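Local coordinates for protein thymidylate kinase (Ehrlichia chaffeensis, PDB 3LD9) that probably catalyses the ATP-dependent phosphorylation of dTMP to dTDP, a step in both de novo and salvage routes to dTTP, at residues 39-42 / 43-47; 67-70 / 71-75; 77-80 / 81-85; 127-130 / 131-135; 210-213 / 214-218. All blocks are in the same frame, centred on the assembly; numbering follows the deposited sequence. Where two conformers were deposited one is given.

Contact 1. Residues 39-42 / 43-47; sequences HLLA and EYLSE
L41 and L45, one helical turn apart, meet with their isobutyl groups crossing at a slant. L41 holds CG anti to its own backbone N (chi1 -174°), while L45 takes the other common helical rotamer, CG beside N (chi1 -65°); the two branches converge until L41 CG lies 3.8 Å from L45 CD1. L41 CD1 also reaches the ring of Y44, 4.1 Å from its CD2. Branched, apolar leucines suit these buried positions, for helix 34-49 lies against the central parallel sheet of the P-loop kinase fold, where L41 rests on I24 and F26 and L45 on I24 and I109. The small methyl of A42 lets the same face come close to L56 and I111. S46 uses its hydroxyl locally. With OG swung beside its backbone N, OG donates to A42 O at 2.6 Å, and S46 N binds the same oxygen at 2.9 Å from the opposite face of the carbonyl plane, a double grip. On the exposed flank the extended chain of E43 runs back beside H39, its CG 3.4 Å from H39 O. H39 turns ND1 instead to T35 O, at the predicted ATP site.

Contact 2. Residues 67-70 / 71-75; sequences ESVR and NLLFK
The carboxamide of N71 lies flat against the carbonyl oxygen of E67, one turn earlier in the helix. E67 O sits over one face of the amide, 3.3 Å from N71 CG and at similar range from both OD1 and ND2, so this is contact and not a side-chain hydrogen bond; the oxygen accepts instead from N71 N at 3.1 Å. N71 brings its amide there by turning CG beside its own backbone N (chi1 -62°). The ring of F74 leads away from the preceding turn, and its CB alone approaches R70 O, at 3.4 Å. The guanidinium of R70, carried on a chain extended from CG to NE, donates through NH1 to P60 O. In the conformer given, E67 OE1 forms a salt bridge with R58, a pairing less certain because E67 has a second conformer. These polar ends tie helix 64-74 to the end of strand 54-58 and the loop after it. Another flank is apolar. V69 and L73 lie side by side, pointing the same way, with V69 CG1 4.0 Å from L73 CD1, and they cover M91, F87 and F88 of helix 81-105. Branched aliphatic residues fit a surface that must mesh with another helix. L72 serves a different partner: it packs on L72 of the second subunit, where V69 and S68 also touch that same leucine. Beneath them the backbone ladder continues, L73 N to V69 O at 2.9 Å and F74 N to R70 O at 2.9 Å.

Contact 3. Residues 77-80 / 81-85; sequences QGLD and SLSEL
D80 OD2 accepts the backbone N-H of S83 at 3.0 Å, through the lone pair facing away from OD1 and along a fairly straight bond (156°). The carboxylate is placed for this by holding CG anti to the backbone N (chi1 170°), which swings it across the first turn. D80 O meanwhile takes E84 N at 3.0 Å, opening the regular helical ladder. Aspartate is well suited to such an N-cap, since it supplies a side-chain acceptor for an amide of the first turn, and its negative charge should be welcome at the positive end of the dipole of helix 81-105. Just before the cap, L79 folds its branches onto the helix: CD2 lies 3.7 Å from E84 CB and CD1 is 3.6 Å from S83 OG, so the methylene part of E84 serves as the apolar partner. Farther out, one water donates to both L79 O and E84 OE1, at 2.9 and 2.7 Å, and a second donates to D80 OD1 while accepting from L82 N. The second subunit adds partners: its R93 forms a salt bridge with D80 OD2, and S83 OG is hydrogen-bonded to O of A90 of that same subunit.

Contact 4. Residues 127-130 / 131-135; sequences QGID and CSLID
D130 and S132 meet in a small cluster of polar bonds at the start of helix 131-141. D130 OD1 accepts S132 N at 3.0 Å with its anti lone pair, although the bond is bent (130°), and this closes an Asx turn. The hydroxyl of S132 also donates to OD1, at 2.5 Å; a separation so short is doubtful in its exact value. S132 OG can turn back to the carboxylate because it stands between its own backbone N and carbonyl carbon (chi1 72°). A third, weak bond comes from L133 N at 3.4 Å. One oxygen thus gathers amides of the first turn, one of them weakly, and probably the S132 hydroxyl; a carboxylate suits that place because its charge should be eased by the helix dipole. The backbone supplies D130 O, which takes I134 N at 3.2 Å. Apolar contact is concentrated on I129. Its CG2, anti to the backbone N, lies 4.0 Å from L133 CD2 and 4.2 Å from I134 CD1; the side chains of I129 and I134 cross at about a right angle. Beyond, I129 and I134 both rest on L85 of helix 81-105, and L133 packs on L140 of the second subunit. As for the backbone path, after helix 116-126 G128 is the first residue to leave helical backbone angles, with positive phi, where a CB would collide with the carbonyl oxygen before it. Together, capping by D130 and the I129-I134 pair bracketing the first turn are typical of an N-cap with a hydrophobic staple.

Contact 5. Residues 210-213 / 214-218; sequences NFVH and LEVIK
I217 sets its terminal CD1 over one face of the H213 imidazole, 3.8 Å from the ring centroid and displaced toward the rim, where NE2 is just 3.4 Å away. This is a CH-pi contact between residues one helical turn apart. H213 turns CG anti to its backbone N (chi1 -178°), which carries the ring along the helix to the isoleucine, and the ring also leans on L40 and Q37. A second CH-pi pair lies round the helix: E215 CG stands over a face of the F211 ring, 4.0 Å from its centroid. The glutamate chain bends at chi2 (-71°), folding the carboxylate back so that its plane is 17° from that of the ring, with OE1 3.9 Å from F211 CE1. Helix 208-220 flanks the central parallel sheet, and V212 and V216 are buried against it. They are compact and beta-branched, which suits the close approach to I197 of strand 194-198, I152 and F150 of strand 148-153, and L41 of helix 34-49, though they touch each other only at 4.4 Å, V212 CG1 to V216 CG2. On the solvent side, by contrast, N210 and L214 are exposed. There L214 CG lies 3.3 Å from N210 O, the oxygen that accepts L214 N at 2.9 Å, while the amide end of N210 leads away from the turn that follows.

Overall arrangement
The five contacts fall into two groups; contacts 3 and 4 lie on the opposite side of the chain's centre from contacts 1 and 5. Contacts 1 and 5, centres about 12 Å apart, touch where L40 and L41 meet H213 and where L41 meets V216. Contacts 2, 3 and 4 form a chain of neighbours: the centre of contact 2 is about 13 Å from that of contact 3, joined by L73 on L79, and contact 3 about 14 Å from contact 4, joined by S81 and L85 on I129 and I134. All three also touch the second subunit. The predicted ATP site is nearest contact 1, with the H39 side chain about 4 Å from that of T35; the side chain of R70 in contact 2 is about 7 Å from that of T35.

Contact 1. Residues 39-42 / 43-47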
loop_
_atom_site.group_PDB
_atom_site.type_symbol
_atom_site.label_atom_id
_atom_site.label_comp_id
_atom_site.label_asym_id
_atom_site.label_seq_id
_atom_site.Cartn_x
_atom_site.Cartn_y
_atom_site.Cartn_z
ATOM N N HIS A 39 1.784 2.363 -23.828
ATOM C CA HIS A 39 0.322 2.611 -23.861
ATOM C C HIS A 39 -0.333 2.040 -25.115
ATOM O O HIS A 39 -1.400 1.424 -25.034
ATOM C CB HIS A 39 -0.021 4.125 -23.770
ATOM C CG HIS A 39 -0.197 4.619 -22.368
ATOM N ND1 HIS A 39 0.842 5.136 -21.619
ATOM C CD2 HIS A 39 -1.288 4.648 -21.564
ATOM C CE1 HIS A 39 0.402 5.462 -20.414
ATOM N NE2 HIS A 39 -0.894 5.186 -20.356
ATOM N N LEU A 40 0.313 2.238 -26.256
ATOM C CA LEU A 40 -0.216 1.766 -27.530
ATOM C C LEU A 40 -0.297 0.243 -27.582
ATOM O O LEU A 40 -1.297 -0.303 -28.021
ATOM C CB LEU A 40 0.629 2.286 -28.702
ATOM C CG LEU A 40 0.589 3.794 -28.953
ATOM C CD1 LEU A 40 1.602 4.159 -30.039
ATOM C CD2 LEU A 40 -0.807 4.235 -29.370
ATOM N N LEU A 41 0.755 -0.440 -27.140
ATOM C CA LEU A 41 0.720 -1.891 -27.100
ATOM C C LEU A 41 -0.356 -2.402 -26.125
ATOM O O LEU A 41 -1.016 -3.414 -26.412
ATOM C CB LEU A 41 2.085 -2.465 -26.728
ATOM C CG LEU A 41 2.187 -3.988 -26.805
ATOM C CD1 LEU A 41 1.895 -4.447 -28.260
ATOM C CD2 LEU A 41 3.553 -4.525 -26.264
ATOM N N ALA A 42 -0.516 -1.711 -24.988
ATOM C CA ALA A 42 -1.554 -2.069 -23.998
ATOM C C ALA A 42 -2.963 -2.013 -24.618
ATOM O O ALA A 42 -3.789 -2.888 -24.401
ATOM C CB ALA A 42 -1.490 -1.168 -22.775
ATOM N N GLU A 43 -3.216 -0.981 -25.408
ATOM C CA GLU A 43 -4.478 -0.862 -26.112
ATOM C C GLU A 43 -4.603 -1.984 -27.135
ATOM O O GLU A 43 -5.614 -2.682 -27.193
ATOM C CB GLU A 43 -4.561 0.474 -26.814
ATOM C CG GLU A 43 -4.672 1.639 -25.864
ATOM C CD GLU A 43 -4.484 2.985 -26.566
ATOM O OE1 GLU A 43 -4.062 3.958 -25.882
ATOM O OE2 GLU A 43 -4.738 3.060 -27.795
ATOM N N TYR A 44 -3.561 -2.158 -27.932
ATOM C CA TYR A 44 -3.545 -3.192 -28.969
ATOM C C TYR A 44 -3.842 -4.612 -28.394
ATOM O O TYR A 44 -4.687 -5.354 -28.927
ATOM C CB TYR A 44 -2.211 -3.169 -29.734
ATOM C CG TYR A 44 -2.147 -4.223 -30.803
ATOM C CD1 TYR A 44 -2.928 -4.127 -31.947
ATOM C CD2 TYR A 44 -1.347 -5.340 -30.651
ATOM C CE1 TYR A 44 -2.900 -5.105 -32.901
ATOM C CE2 TYR A 44 -1.320 -6.325 -31.591
ATOM C CZ TYR A 44 -2.090 -6.204 -32.722
ATOM O OH TYR A 44 -2.038 -7.197 -33.668
ATOM N N LEU A 45 -3.153 -4.972 -27.317
ATOM C CA LEU A 45 -3.334 -6.280 -26.701
ATOM C C LEU A 45 -4.639 -6.397 -25.889
ATOM O O LEU A 45 -5.215 -7.491 -25.802
ATOM C CB LEU A 45 -2.102 -6.644 -25.860
ATOM C CG LEU A 45 -0.810 -6.821 -26.665
ATOM C CD1 LEU A 45 0.386 -7.174 -25.760
ATOM C CD2 LEU A 45 -0.957 -7.876 -27.772
ATOM N N SER A 46 -5.126 -5.289 -25.331
ATOM C CA SER A 46 -6.425 -5.291 -24.621
ATOM C C SER A 46 -7.606 -5.609 -25.512
ATOM O O SER A 46 -8.536 -6.346 -25.106
ATOM C CB SER A 46 -6.694 -3.946 -23.940
ATOM O OG SER A 46 -5.732 -3.759 -22.939
ATOM N N GLU A 47 -7.555 -5.055 -26.722
ATOM C CA GLU A 47 -8.593 -5.294 -27.713
ATOM C C GLU A 47 -8.688 -6.760 -28.094
ATOM O O GLU A 47 -9.787 -7.289 -28.301
ATOM C CB GLU A 47 -8.336 -4.471 -28.971
ATOM C CG GLU A 47 -8.715 -2.997 -28.833
ATOM C CD GLU A 47 -10.176 -2.793 -28.440
ATOM O OE1 GLU A 47 -11.069 -3.422 -29.086
ATOM O OE2 GLU A 47 -10.415 -2.010 -27.482
#

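Contact 2. Residues 67-70 / 71-75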
loop_
_atom_site.group_PDB
_atom_site.type_symbol
_atom_site.label_atom_id
_atom_site.label_comp_id
_atom_site.label_asym_id
_atom_site.label_seq_id
_atom_site.Cartn_x
_atom_site.Cartn_y
_atom_site.Cartn_z
ATOM N N GLU A 67 4.774 5.028 -5.852
ATOM C CA GLU A 67 4.433 6.296 -6.464
ATOM C C GLU A 67 4.748 7.429 -5.498
ATOM O O GLU A 67 5.311 8.449 -5.908
ATOM C CB GLU A 67 2.962 6.332 -6.900
ATOM C CG GLU A 67 2.668 5.451 -8.117
ATOM C CD GLU A 67 3.526 5.807 -9.338
ATOM O OE1 GLU A 67 4.091 6.927 -9.384
ATOM O OE2 GLU A 67 3.637 4.963 -10.265
ATOM N N SER A 68 4.405 7.259 -4.217
ATOM C CA SER A 68 4.709 8.302 -3.235
ATOM C C SER A 68 6.212 8.484 -3.040
ATOM O O SER A 68 6.684 9.620 -2.920
ATOM C CB SER A 68 4.055 8.067 -1.887
ATOM O OG SER A 68 2.649 8.232 -1.949
ATOM N N VAL A 69 6.949 7.382 -2.960
ATOM C CA VAL A 69 8.406 7.448 -2.846
ATOM C C VAL A 69 8.988 8.094 -4.115
ATOM O O VAL A 69 9.915 8.890 -4.015
ATOM C CB VAL A 69 9.051 6.061 -2.626
ATOM C CG1 VAL A 69 10.613 6.126 -2.728
ATOM C CG2 VAL A 69 8.642 5.501 -1.305
ATOM N N ARG A 70 8.464 7.746 -5.290
ATOM C CA ARG A 70 8.926 8.370 -6.544
ATOM C C ARG A 70 8.798 9.906 -6.526
ATOM O O ARG A 70 9.688 10.615 -7.022
ATOM C CB ARG A 70 8.165 7.799 -7.715
ATOM C CG ARG A 70 8.400 8.482 -9.083
ATOM C CD ARG A 70 7.209 8.279 -9.979
ATOM N NE ARG A 70 7.404 8.929 -11.280
ATOM C CZ ARG A 70 7.609 8.313 -12.449
ATOM N NH1 ARG A 70 7.651 6.980 -12.560
ATOM N NH2 ARG A 70 7.774 9.054 -13.534
ATOM N N ASN A 71 7.715 10.424 -5.949
ATOM C CA ASN A 71 7.500 11.872 -5.896
ATOM C C ASN A 71 8.488 12.536 -4.974
ATOM O O ASN A 71 8.980 13.621 -5.289
ATOM C CB ASN A 71 6.075 12.219 -5.445
ATOM C CG ASN A 71 5.006 11.701 -6.401
ATOM O OD1 ASN A 71 5.275 11.401 -7.547
ATOM N ND2 ASN A 71 3.789 11.559 -5.898
ATOM N N LEU A 72 8.776 11.911 -3.826
ATOM C CA LEU A 72 9.865 12.348 -2.967
ATOM C C LEU A 72 11.199 12.402 -3.687
ATOM O O LEU A 72 11.948 13.387 -3.556
ATOM C CB LEU A 72 10.055 11.423 -1.773
ATOM C CG LEU A 72 9.057 11.584 -0.657
ATOM C CD1 LEU A 72 9.371 10.601 0.449
ATOM C CD2 LEU A 72 9.078 13.068 -0.155
ATOM N N LEU A 73 11.525 11.326 -4.391
ATOM C CA LEU A 73 12.848 11.231 -5.002
ATOM C C LEU A 73 12.955 12.315 -6.062
ATOM O O LEU A 73 14.007 12.913 -6.214
ATOM C CB LEU A 73 13.124 9.856 -5.620
ATOM C CG LEU A 73 13.217 8.698 -4.612
ATOM C CD1 LEU A 73 13.299 7.360 -5.349
ATOM C CD2 LEU A 73 14.416 8.868 -3.654
ATOM N N PHE A 74 11.836 12.610 -6.718
ATOM C CA PHE A 74 11.799 13.595 -7.774
ATOM C C PHE A 74 12.092 15.012 -7.256
ATOM O O PHE A 74 12.454 15.836 -8.028
ATOM C CB PHE A 74 10.472 13.525 -8.563
ATOM C CG PHE A 74 10.480 14.355 -9.814
ATOM C CD1 PHE A 74 11.420 14.104 -10.827
ATOM C CD2 PHE A 74 9.574 15.420 -9.984
ATOM C CE1 PHE A 74 11.463 14.902 -12.000
ATOM C CE2 PHE A 74 9.597 16.217 -11.158
ATOM C CZ PHE A 74 10.551 15.951 -12.169
ATOM N N LYS A 75 12.016 15.254 -5.947
ATOM C CA LYS A 75 12.387 16.539 -5.362
ATOM C C LYS A 75 13.675 16.429 -4.565
ATOM O O LYS A 75 14.021 17.357 -3.822
ATOM C CB LYS A 75 11.296 17.004 -4.388
ATOM C CG LYS A 75 9.949 17.303 -5.011
ATOM C CD LYS A 75 9.723 18.802 -5.151
ATOM C CE LYS A 75 8.334 19.093 -5.731
ATOM N NZ LYS A 75 8.266 18.797 -7.186
#

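Contact 3. Residues 77-80 / 81-85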
loop_
_atom_site.group_PDB
_atom_site.type_symbol
_atom_site.label_atom_id
_atom_site.label_comp_id
_atom_site.label_asym_id
_atom_site.label_seq_id
_atom_site.Cartn_x
_atom_site.Cartn_y
_atom_site.Cartn_z
ATOM N N GLN A 77 17.405 16.721 -3.800
ATOM C CA GLN A 77 18.529 17.423 -4.420
ATOM C C GLN A 77 19.867 16.683 -4.142
ATOM O O GLN A 77 20.259 16.569 -3.012
ATOM C CB GLN A 77 18.590 18.899 -3.935
ATOM C CG GLN A 77 17.438 19.853 -4.451
ATOM C CD GLN A 77 17.559 20.300 -5.922
ATOM O OE1 GLN A 77 18.644 20.313 -6.491
ATOM N NE2 GLN A 77 16.429 20.672 -6.534
ATOM N N GLY A 78 20.526 16.171 -5.184
ATOM C CA GLY A 78 21.898 15.667 -5.076
ATOM C C GLY A 78 21.967 14.330 -4.349
ATOM O O GLY A 78 22.908 14.073 -3.603
ATOM N N LEU A 79 20.955 13.494 -4.557
ATOM C CA LEU A 79 20.935 12.131 -3.988
ATOM C C LEU A 79 22.149 11.300 -4.440
ATOM O O LEU A 79 22.450 11.241 -5.621
ATOM C CB LEU A 79 19.641 11.432 -4.396
ATOM C CG LEU A 79 19.341 10.052 -3.812
ATOM C CD1 LEU A 79 19.340 10.047 -2.308
ATOM C CD2 LEU A 79 18.016 9.607 -4.342
ATOM N N ASP A 80 22.815 10.648 -3.491
ATOM C CA ASP A 80 23.964 9.781 -3.781
ATOM C C ASP A 80 23.509 8.712 -4.770
ATOM O O ASP A 80 22.430 8.129 -4.610
ATOM C CB ASP A 80 24.469 9.138 -2.497
ATOM C CG ASP A 80 25.499 8.051 -2.742
ATOM O OD1 ASP A 80 26.691 8.387 -2.893
ATOM O OD2 ASP A 80 25.127 6.865 -2.775
ATOM N N SER A 81 24.311 8.460 -5.801
ATOM C CA SER A 81 23.858 7.567 -6.863
ATOM C C SER A 81 23.646 6.135 -6.346
ATOM O O SER A 81 22.727 5.453 -6.794
ATOM C CB SER A 81 24.837 7.578 -8.023
ATOM O OG SER A 81 26.140 7.396 -7.511
ATOM N N LEU A 82 24.468 5.681 -5.401
ATOM C CA LEU A 82 24.262 4.339 -4.826
ATOM C C LEU A 82 22.954 4.269 -4.000
ATOM O O LEU A 82 22.210 3.299 -4.078
ATOM C CB LEU A 82 25.499 3.894 -4.035
ATOM C CG LEU A 82 25.522 2.514 -3.370
ATOM C CD1 LEU A 82 25.399 1.354 -4.405
ATOM C CD2 LEU A 82 26.816 2.356 -2.577
ATOM N N SER A 83 22.654 5.307 -3.231
ATOM C CA SER A 83 21.386 5.384 -2.540
ATOM C C SER A 83 20.246 5.289 -3.533
ATOM O O SER A 83 19.279 4.513 -3.326
ATOM C CB SER A 83 21.301 6.683 -1.726
ATOM O OG SER A 83 20.096 6.769 -0.992
ATOM N N GLU A 84 20.345 6.036 -4.635
ATOM C CA GLU A 84 19.250 6.096 -5.595
ATOM C C GLU A 84 19.022 4.722 -6.217
ATOM O O GLU A 84 17.881 4.272 -6.355
ATOM C CB GLU A 84 19.510 7.149 -6.674
ATOM C CG GLU A 84 18.418 7.259 -7.765
ATOM C CD GLU A 84 18.784 8.233 -8.882
ATOM O OE1 GLU A 84 19.959 8.516 -9.053
ATOM O OE2 GLU A 84 17.898 8.694 -9.610
ATOM N N LEU A 85 20.097 4.049 -6.578
ATOM C CA LEU A 85 19.999 2.677 -7.067
ATOM C C LEU A 85 19.235 1.792 -6.063
ATOM O O LEU A 85 18.328 1.067 -6.434
ATOM C CB LEU A 85 21.396 2.112 -7.305
ATOM C CG LEU A 85 21.522 0.600 -7.449
ATOM C CD1 LEU A 85 20.772 0.132 -8.678
ATOM C CD2 LEU A 85 22.986 0.239 -7.562
HETATM O O HOH W 1 21.538 10.616 -8.353
HETATM O O HOH W 2 27.480 6.764 -5.054
#

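Contact 4. Residues 127-130 / 131-135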
loop_
_atom_site.group_PDB
_atom_site.type_symbol
_atom_site.label_atom_id
_atom_site.label_comp_id
_atom_site.label_asym_id
_atom_site.label_seq_id
_atom_site.Cartn_x
_atom_site.Cartn_y
_atom_site.Cartn_z
ATOM N N GLN A 127 26.033 6.498 -14.244
ATOM C CA GLN A 127 26.634 6.893 -12.968
ATOM C C GLN A 127 27.902 6.116 -12.584
ATOM O O GLN A 127 28.539 6.452 -11.616
ATOM C CB GLN A 127 25.622 6.748 -11.836
ATOM C CG GLN A 127 24.264 7.367 -12.105
ATOM C CD GLN A 127 24.131 8.731 -11.513
ATOM O OE1 GLN A 127 25.052 9.543 -11.613
ATOM N NE2 GLN A 127 23.003 8.980 -10.834
ATOM N N GLY A 128 28.257 5.069 -13.322
ATOM C CA GLY A 128 29.522 4.360 -13.066
ATOM C C GLY A 128 29.450 3.250 -12.035
ATOM O O GLY A 128 30.487 2.725 -11.631
ATOM N N ILE A 129 28.240 2.880 -11.596
ATOM C CA ILE A 129 28.121 1.828 -10.603
ATOM C C ILE A 129 28.335 0.475 -11.270
ATOM O O ILE A 129 27.892 0.225 -12.391
ATOM C CB ILE A 129 26.778 1.850 -9.858
ATOM C CG1 ILE A 129 26.665 3.167 -9.074
ATOM C CG2 ILE A 129 26.694 0.661 -8.901
ATOM C CD1 ILE A 129 25.336 3.469 -8.541
ATOM N N ASP A 130 29.031 -0.390 -10.555
ATOM C CA ASP A 130 29.339 -1.723 -11.021
ATOM C C ASP A 130 28.118 -2.476 -11.574
ATOM O O ASP A 130 27.210 -2.841 -10.833
ATOM C CB ASP A 130 29.933 -2.505 -9.850
ATOM C CG ASP A 130 30.764 -3.646 -10.301
ATOM O OD1 ASP A 130 30.206 -4.609 -10.873
ATOM O OD2 ASP A 130 31.982 -3.558 -10.109
ATOM N N CYS A 131 28.141 -2.741 -12.875
ATOM C CA CYS A 131 27.079 -3.495 -13.530
ATOM C C CYS A 131 26.839 -4.881 -12.924
ATOM O O CYS A 131 25.685 -5.315 -12.866
ATOM C CB CYS A 131 27.324 -3.600 -15.038
ATOM S SG CYS A 131 27.036 -2.020 -15.811
ATOM N N SER A 132 27.888 -5.548 -12.449
ATOM C CA SER A 132 27.717 -6.870 -11.877
ATOM C C SER A 132 26.940 -6.782 -10.581
ATOM O O SER A 132 26.087 -7.630 -10.327
ATOM C CB SER A 132 29.057 -7.587 -11.688
ATOM O OG SER A 132 29.787 -7.014 -10.626
ATOM N N LEU A 133 27.174 -5.735 -9.782
ATOM C CA LEU A 133 26.368 -5.495 -8.582
ATOM C C LEU A 133 24.896 -5.278 -8.909
ATOM O O LEU A 133 23.995 -5.796 -8.202
ATOM C CB LEU A 133 26.908 -4.294 -7.803
ATOM C CG LEU A 133 26.031 -3.619 -6.738
ATOM C CD1 LEU A 133 25.735 -4.575 -5.577
ATOM C CD2 LEU A 133 26.717 -2.351 -6.241
ATOM N N ILE A 134 24.638 -4.502 -9.962
ATOM C CA ILE A 134 23.276 -4.177 -10.388
ATOM C C ILE A 134 22.584 -5.436 -10.906
ATOM O O ILE A 134 21.414 -5.657 -10.600
ATOM C CB ILE A 134 23.279 -3.047 -11.463
ATOM C CG1 ILE A 134 23.821 -1.753 -10.850
ATOM C CG2 ILE A 134 21.889 -2.839 -12.049
ATOM C CD1 ILE A 134 23.952 -0.594 -11.808
ATOM N N ASP A 135 23.303 -6.276 -11.673
ATOM C CA ASP A 135 22.758 -7.581 -12.041
ATOM C C ASP A 135 22.352 -8.426 -10.815
ATOM O O ASP A 135 21.272 -9.040 -10.791
ATOM C CB ASP A 135 23.746 -8.380 -12.906
ATOM C CG ASP A 135 23.782 -7.915 -14.345
ATOM O OD1 ASP A 135 24.795 -8.238 -15.005
ATOM O OD2 ASP A 135 22.817 -7.256 -14.827
#

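Contact 5. Residues 210-213 / 214-218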
loop_
_atom_site.group_PDB
_atom_site.type_symbol
_atom_site.label_atom_id
_atom_site.label_comp_id
_atom_site.label_asym_id
_atom_site.label_seq_id
_atom_site.Cartn_x
_atom_site.Cartn_y
_atom_site.Cartn_z
ATOM N N ASN A 210 3.819 5.747 -35.074
ATOM C CA ASN A 210 3.159 4.624 -35.733
ATOM C C ASN A 210 4.177 3.611 -36.231
ATOM O O ASN A 210 3.972 2.413 -36.070
ATOM C CB ASN A 210 2.340 5.090 -36.926
ATOM C CG ASN A 210 1.320 6.132 -36.565
ATOM O OD1 ASN A 210 0.893 6.915 -37.415
ATOM N ND2 ASN A 210 0.905 6.144 -35.309
ATOM N N PHE A 211 5.273 4.088 -36.829
ATOM C CA PHE A 211 6.314 3.176 -37.312
ATOM C C PHE A 211 6.833 2.260 -36.226
ATOM O O PHE A 211 6.936 1.044 -36.418
ATOM C CB PHE A 211 7.511 3.915 -37.896
ATOM C CG PHE A 211 8.638 3.004 -38.316
ATOM C CD1 PHE A 211 8.580 2.317 -39.526
ATOM C CD2 PHE A 211 9.766 2.852 -37.520
ATOM C CE1 PHE A 211 9.637 1.473 -39.934
ATOM C CE2 PHE A 211 10.818 2.017 -37.908
ATOM C CZ PHE A 211 10.758 1.331 -39.129
ATOM N N VAL A 212 7.183 2.848 -35.087
ATOM C CA VAL A 212 7.768 2.079 -34.008
ATOM C C VAL A 212 6.743 1.055 -33.501
ATOM O O VAL A 212 7.069 -0.115 -33.288
ATOM C CB VAL A 212 8.256 3.008 -32.862
ATOM C CG1 VAL A 212 8.570 2.204 -31.608
ATOM C CG2 VAL A 212 9.464 3.842 -33.331
ATOM N N HIS A 213 5.506 1.509 -33.348
ATOM C CA HIS A 213 4.404 0.645 -32.910
ATOM C C HIS A 213 4.221 -0.552 -33.839
ATOM O O HIS A 213 4.104 -1.682 -33.376
ATOM C CB HIS A 213 3.109 1.470 -32.795
ATOM C CG HIS A 213 1.926 0.694 -32.302
ATOM N ND1 HIS A 213 1.929 -0.005 -31.112
ATOM C CD2 HIS A 213 0.687 0.536 -32.830
ATOM C CE1 HIS A 213 0.741 -0.556 -30.928
ATOM N NE2 HIS A 213 -0.022 -0.261 -31.964
ATOM N N LEU A 214 4.239 -0.311 -35.147
ATOM C CA LEU A 214 4.119 -1.400 -36.113
ATOM C C LEU A 214 5.305 -2.370 -35.978
ATOM O O LEU A 214 5.119 -3.575 -36.067
ATOM C CB LEU A 214 4.013 -0.859 -37.555
ATOM C CG LEU A 214 2.757 -0.043 -37.928
ATOM C CD1 LEU A 214 2.874 0.568 -39.369
ATOM C CD2 LEU A 214 1.470 -0.871 -37.788
ATOM N N GLU A 215 6.506 -1.857 -35.739
ATOM C CA GLU A 215 7.671 -2.728 -35.490
ATOM C C GLU A 215 7.523 -3.564 -34.228
ATOM O O GLU A 215 7.900 -4.731 -34.215
ATOM C CB GLU A 215 8.986 -1.932 -35.452
ATOM C CG GLU A 215 9.322 -1.287 -36.795
ATOM C CD GLU A 215 9.740 -2.309 -37.848
ATOM O OE1 GLU A 215 9.184 -2.326 -38.955
ATOM O OE2 GLU A 215 10.633 -3.109 -37.562
ATOM N N VAL A 216 6.946 -2.969 -33.182
ATOM C CA VAL A 216 6.675 -3.681 -31.922
ATOM C C VAL A 216 5.692 -4.842 -32.125
ATOM O O VAL A 216 5.909 -5.970 -31.675
ATOM C CB VAL A 216 6.088 -2.732 -30.858
ATOM C CG1 VAL A 216 5.431 -3.540 -29.678
ATOM C CG2 VAL A 216 7.150 -1.761 -30.350
ATOM N N ILE A 217 4.611 -4.562 -32.830
ATOM C CA ILE A 217 3.629 -5.581 -33.155
ATOM C C ILE A 217 4.281 -6.678 -34.010
ATOM O O ILE A 217 3.982 -7.858 -33.842
ATOM C CB ILE A 217 2.424 -4.941 -33.915
ATOM C CG1 ILE A 217 1.647 -4.008 -32.968
ATOM C CG2 ILE A 217 1.538 -6.033 -34.520
ATOM C CD1 ILE A 217 0.528 -3.180 -33.627
ATOM N N LYS A 218 5.166 -6.276 -34.923
ATOM C CA LYS A 218 5.871 -7.229 -35.810
ATOM C C LYS A 218 6.714 -8.259 -35.045
ATOM O O LYS A 218 6.667 -9.459 -35.345
ATOM C CB LYS A 218 6.761 -6.491 -36.810
ATOM C CG LYS A 218 7.485 -7.415 -37.783
ATOM C CD LYS A 218 8.223 -6.664 -38.910
ATOM C CE LYS A 218 9.182 -7.605 -39.646
ATOM N NZ LYS A 218 9.703 -7.089 -40.960
#